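PDB 5UJU: NAD-dependent aldehyde dehydrogenase from Burkholderia multivorans, which probably oxidises aldehydes to carboxylic acids with NAD+ as hydride acceptor. Local coordinates for residues L486-Y491 / E503-G508; A319-I324 / G477-E482. All coordinates share one frame; numbering follows the deposited sequence.

Interaction 1 of 2, residues L486-Y491 / E503-G508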
# COMPACT_ATOMS: atom_id res chain seq x y z
N LEU A 486 11.53 -1.31 17.07
CA LEU A 486 10.28 -0.60 17.35
C LEU A 486 10.46 0.66 18.17
O LEU A 486 9.70 1.60 17.99
CB LEU A 486 9.29 -1.53 18.06
CG LEU A 486 8.66 -2.64 17.23
CD1 LEU A 486 7.61 -3.34 18.07
CD2 LEU A 486 8.06 -2.12 15.91
N THR A 487 11.43 0.70 19.10
CA THR A 487 11.62 1.90 19.90
C THR A 487 13.09 2.21 20.05
O THR A 487 13.95 1.31 20.04
CB THR A 487 10.97 1.78 21.29
OG1 THR A 487 11.57 0.70 22.01
CG2 THR A 487 9.45 1.52 21.19
N LEU A 488 13.37 3.50 20.20
CA LEU A 488 14.69 4.03 20.53
C LEU A 488 14.50 5.11 21.58
O LEU A 488 13.64 5.98 21.43
CB LEU A 488 15.39 4.60 19.29
CG LEU A 488 16.70 5.35 19.54
CD1 LEU A 488 17.80 4.40 20.03
CD2 LEU A 488 17.10 6.10 18.27
N SER A 489 15.31 5.06 22.64
CA SER A 489 15.18 5.95 23.79
C SER A 489 16.52 6.62 24.05
O SER A 489 17.56 5.95 24.04
CB SER A 489 14.71 5.16 25.02
OG SER A 489 14.49 5.99 26.16
N VAL A 490 16.52 7.93 24.28
CA VAL A 490 17.76 8.65 24.50
C VAL A 490 17.66 9.49 25.77
O VAL A 490 16.62 10.11 26.04
CB VAL A 490 18.14 9.53 23.29
CG1 VAL A 490 17.09 10.59 23.03
CG2 VAL A 490 19.53 10.18 23.49
N TYR A 491 18.74 9.51 26.55
CA TYR A 491 18.88 10.33 27.74
C TYR A 491 20.05 11.27 27.50
O TYR A 491 21.19 10.81 27.36
CB TYR A 491 19.11 9.49 28.99
CG TYR A 491 17.91 8.68 29.39
CD1 TYR A 491 17.00 9.17 30.31
CD2 TYR A 491 17.67 7.43 28.81
CE1 TYR A 491 15.87 8.44 30.66
CE2 TYR A 491 16.54 6.69 29.15
CZ TYR A 491 15.65 7.20 30.08
OH TYR A 491 14.54 6.48 30.44
N GLU A 503 18.43 12.34 14.25
CA GLU A 503 19.05 11.84 13.02
C GLU A 503 19.16 10.32 13.05
O GLU A 503 18.94 9.65 12.03
CB GLU A 503 20.43 12.46 12.83
CG GLU A 503 20.41 13.92 12.43
CD GLU A 503 19.65 14.16 11.14
OE1 GLU A 503 20.03 13.58 10.11
OE2 GLU A 503 18.67 14.94 11.17
N ALA A 504 19.49 9.76 14.22
CA ALA A 504 19.59 8.31 14.36
C ALA A 504 18.23 7.65 14.20
O ALA A 504 18.13 6.55 13.63
CB ALA A 504 20.20 7.96 15.73
N ALA A 505 17.17 8.28 14.70
CA ALA A 505 15.84 7.70 14.55
C ALA A 505 15.41 7.69 13.09
O ALA A 505 14.81 6.71 12.62
CB ALA A 505 14.84 8.47 15.41
N VAL A 506 15.70 8.77 12.36
CA VAL A 506 15.37 8.83 10.94
C VAL A 506 16.15 7.78 10.17
O VAL A 506 15.59 7.07 9.32
CB VAL A 506 15.63 10.25 10.39
CG1 VAL A 506 15.74 10.24 8.88
CG2 VAL A 506 14.50 11.15 10.82
N ARG A 507 17.45 7.66 10.45
CA ARG A 507 18.25 6.61 9.81
C ARG A 507 17.70 5.23 10.13
O ARG A 507 17.50 4.41 9.23
CB ARG A 507 19.71 6.71 10.27
CG ARG A 507 20.59 5.58 9.74
CD ARG A 507 21.94 5.58 10.43
NE ARG A 507 22.89 4.64 9.87
CZ ARG A 507 24.10 4.40 10.40
NH1 ARG A 507 24.48 5.03 11.51
NH2 ARG A 507 24.92 3.53 9.81
N GLY A 508 17.42 4.98 11.41
CA GLY A 508 16.93 3.67 11.83
C GLY A 508 15.45 3.42 11.57
O GLY A 508 14.98 2.31 11.82
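L488 reaches from strand 487-491 to the sheet-facing side of helix 495-508, where A504 and A505 receive one of its methyls. The apolar contact rests on this single branch: CD2 of L488 lies 4.3 Å from CB of A505 and 4.4 Å from CB of A504, so the methyl sits against two successive alanines of one helical turn. Its nearest neighbour is backbone, with L488 CD2 4.2 Å from A505 N. With CG anti to the backbone N (chi1 172°) and chi2 at 68°, the side chain stretches out from the strand and presents CD2 to the helix. These separations are loose van der Waals ones, and only 77 Å² is buried, both sides summed. L512 of the following strand touches both L488 and A505 and helps fill the layer between strand and helix.

The helix bonds along its own backbone, with G508 N to A504 O at 2.8 Å, whereas the strand bonds to its neighbours in the sheet, through S489 with Q323 and V325 and through L488 and V490 with the 511-514 side. None of these bonds joins the two segments.

The charged residues of the helix have other partners: R507 forms a salt bridge with D474 of helix 469-483, and E503 forms one with R109 of the second subunit, whose V557 also packs on A505.

Strand 487-491, helix 495-508 and strand 511-514 make one beta-alpha-beta crossover in a largely parallel sheet. Consistent with the small side chains at 504 and 505, L488 CA and A505 CA are 7.1 Å apart. A non-directional contact of this kind fixes no orientation by itself; together with L512 it probably helps fill the space between strand and helix.

Interaction 2 of 2, residues A319-I324 / G477-E482; sequences AGVNQI and GEIAAE
V321, in the residues leading into strand 323-326, packs on I479 of helix 469-483 through aliphatic branches. Its CB is 3.8 Å from I479 CG2, and its CG1 is 3.9 Å from the same methyl. In I479, chi1 of -74° places CG1 beside the backbone N and leaves CG2 anti to that N, facing V321, and the two side chains cross at a slant. The backbone of V321 bonds to G484, just past the end of this helix, and the V321 side chain lies about 10 Å from the bound sodium ion.

This is helix-on-sheet packing in an alpha/beta domain of the aldehyde dehydrogenase fold. Helix 469-483 leads from strand 460-466 to strand 487-491 and so passes across strands 356-360 and 323-326, which lie between them in the sheet.

N322 points away from the helix, and the next residue, Q323, comes back toward it. With chi1 -70° and chi2 168°, the Q323 chain runs extended from the strand, bringing its amide against the flank of I479: Q323 CD is 4.1 Å from I479 CG2 and 4.2 Å from I479 CB. The same amide borders the methyl of A480. No hydrogen bond joins the two segments, and L488 of the neighbouring strand touches Q323.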
# COMPACT_ATOMS: atom_id res chain seq x y z
N ALA A 319 10.63 -9.14 14.57
CA ALA A 319 11.52 -8.84 15.69
C ALA A 319 12.43 -7.67 15.36
O ALA A 319 12.76 -7.42 14.20
CB ALA A 319 12.37 -10.07 16.03
N GLY A 320 12.85 -6.97 16.41
CA GLY A 320 13.86 -5.94 16.25
C GLY A 320 14.67 -5.81 17.52
O GLY A 320 14.45 -6.55 18.48
N VAL A 321 15.60 -4.86 17.51
CA VAL A 321 16.51 -4.61 18.62
C VAL A 321 16.16 -3.23 19.18
O VAL A 321 16.48 -2.21 18.56
CB VAL A 321 17.98 -4.67 18.18
CG1 VAL A 321 18.91 -4.32 19.36
CG2 VAL A 321 18.30 -6.06 17.63
N ASN A 322 15.49 -3.20 20.32
CA ASN A 322 15.14 -1.94 20.96
C ASN A 322 16.30 -1.47 21.84
O ASN A 322 16.90 -2.26 22.57
CB ASN A 322 13.87 -2.09 21.79
CG ASN A 322 12.67 -2.47 20.92
OD1 ASN A 322 12.52 -1.97 19.80
ND2 ASN A 322 11.83 -3.36 21.42
N GLN A 323 16.58 -0.18 21.78
CA GLN A 323 17.85 0.37 22.23
C GLN A 323 17.63 1.61 23.08
O GLN A 323 16.67 2.37 22.87
CB GLN A 323 18.73 0.73 21.03
CG GLN A 323 19.26 -0.48 20.28
CD GLN A 323 19.88 -0.12 18.94
OE1 GLN A 323 19.24 0.52 18.09
NE2 GLN A 323 21.13 -0.50 18.75
N ILE A 324 18.51 1.81 24.07
CA ILE A 324 18.57 3.03 24.87
C ILE A 324 19.98 3.60 24.75
O ILE A 324 20.96 2.87 24.93
CB ILE A 324 18.22 2.78 26.35
CG1 ILE A 324 16.83 2.17 26.51
CG2 ILE A 324 18.29 4.08 27.13
CD1 ILE A 324 16.50 1.88 27.98
N GLY A 477 21.48 3.76 15.36
CA GLY A 477 20.85 3.97 14.06
C GLY A 477 21.18 2.88 13.07
O GLY A 477 20.33 2.47 12.27
N GLU A 478 22.43 2.40 13.09
CA GLU A 478 22.82 1.34 12.17
C GLU A 478 22.09 0.04 12.49
O GLU A 478 21.60 -0.64 11.58
CB GLU A 478 24.34 1.12 12.24
CG GLU A 478 24.82 -0.08 11.46
CD GLU A 478 26.30 -0.36 11.67
OE1 GLU A 478 27.05 0.56 12.06
OE2 GLU A 478 26.71 -1.51 11.44
N ILE A 479 22.00 -0.31 13.77
CA ILE A 479 21.41 -1.58 14.17
C ILE A 479 19.90 -1.56 13.92
O ILE A 479 19.32 -2.57 13.51
CB ILE A 479 21.74 -1.89 15.64
CG1 ILE A 479 23.21 -2.32 15.75
CG2 ILE A 479 20.80 -2.96 16.20
CD1 ILE A 479 23.71 -2.48 17.18
N ALA A 480 19.25 -0.43 14.18
CA ALA A 480 17.82 -0.32 13.90
C ALA A 480 17.54 -0.50 12.41
O ALA A 480 16.58 -1.19 12.03
CB ALA A 480 17.28 1.02 14.38
N ALA A 481 18.36 0.12 11.55
CA ALA A 481 18.13 0.01 10.11
C ALA A 481 18.42 -1.39 9.60
O ALA A 481 17.71 -1.90 8.72
CB ALA A 481 18.98 1.03 9.37
N GLU A 482 19.46 -2.03 10.13
CA GLU A 482 19.84 -3.35 9.63
C GLU A 482 19.02 -4.45 10.28
O GLU A 482 18.53 -5.35 9.59
CB GLU A 482 21.33 -3.59 9.86
CG GLU A 482 21.79 -4.99 9.47
CD GLU A 482 23.28 -5.21 9.68
OE1 GLU A 482 24.02 -4.22 9.87
OE2 GLU A 482 23.72 -6.39 9.66

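Both contacts are buried and set successive helices, 469-483 and 495-508, against neighbouring strands of one sheet. Interaction 2 is broader, with 168 Å² buried by aliphatic and amide groups further from the outermost strand 511-514, whereas interaction 1 rests on apolar side chains and a methyl against helix backbone; of the two, only the segments of interaction 1 are touched by the second subunit. The contacts are stitched together at the strands: N322 OD1 probably accepts hydrogen bonds from both L486 N and T487 N, each 3.0 Å away, and L488 CD1 packs on Q323 O. Between the helices, R507 NH2 rests on E478 CB.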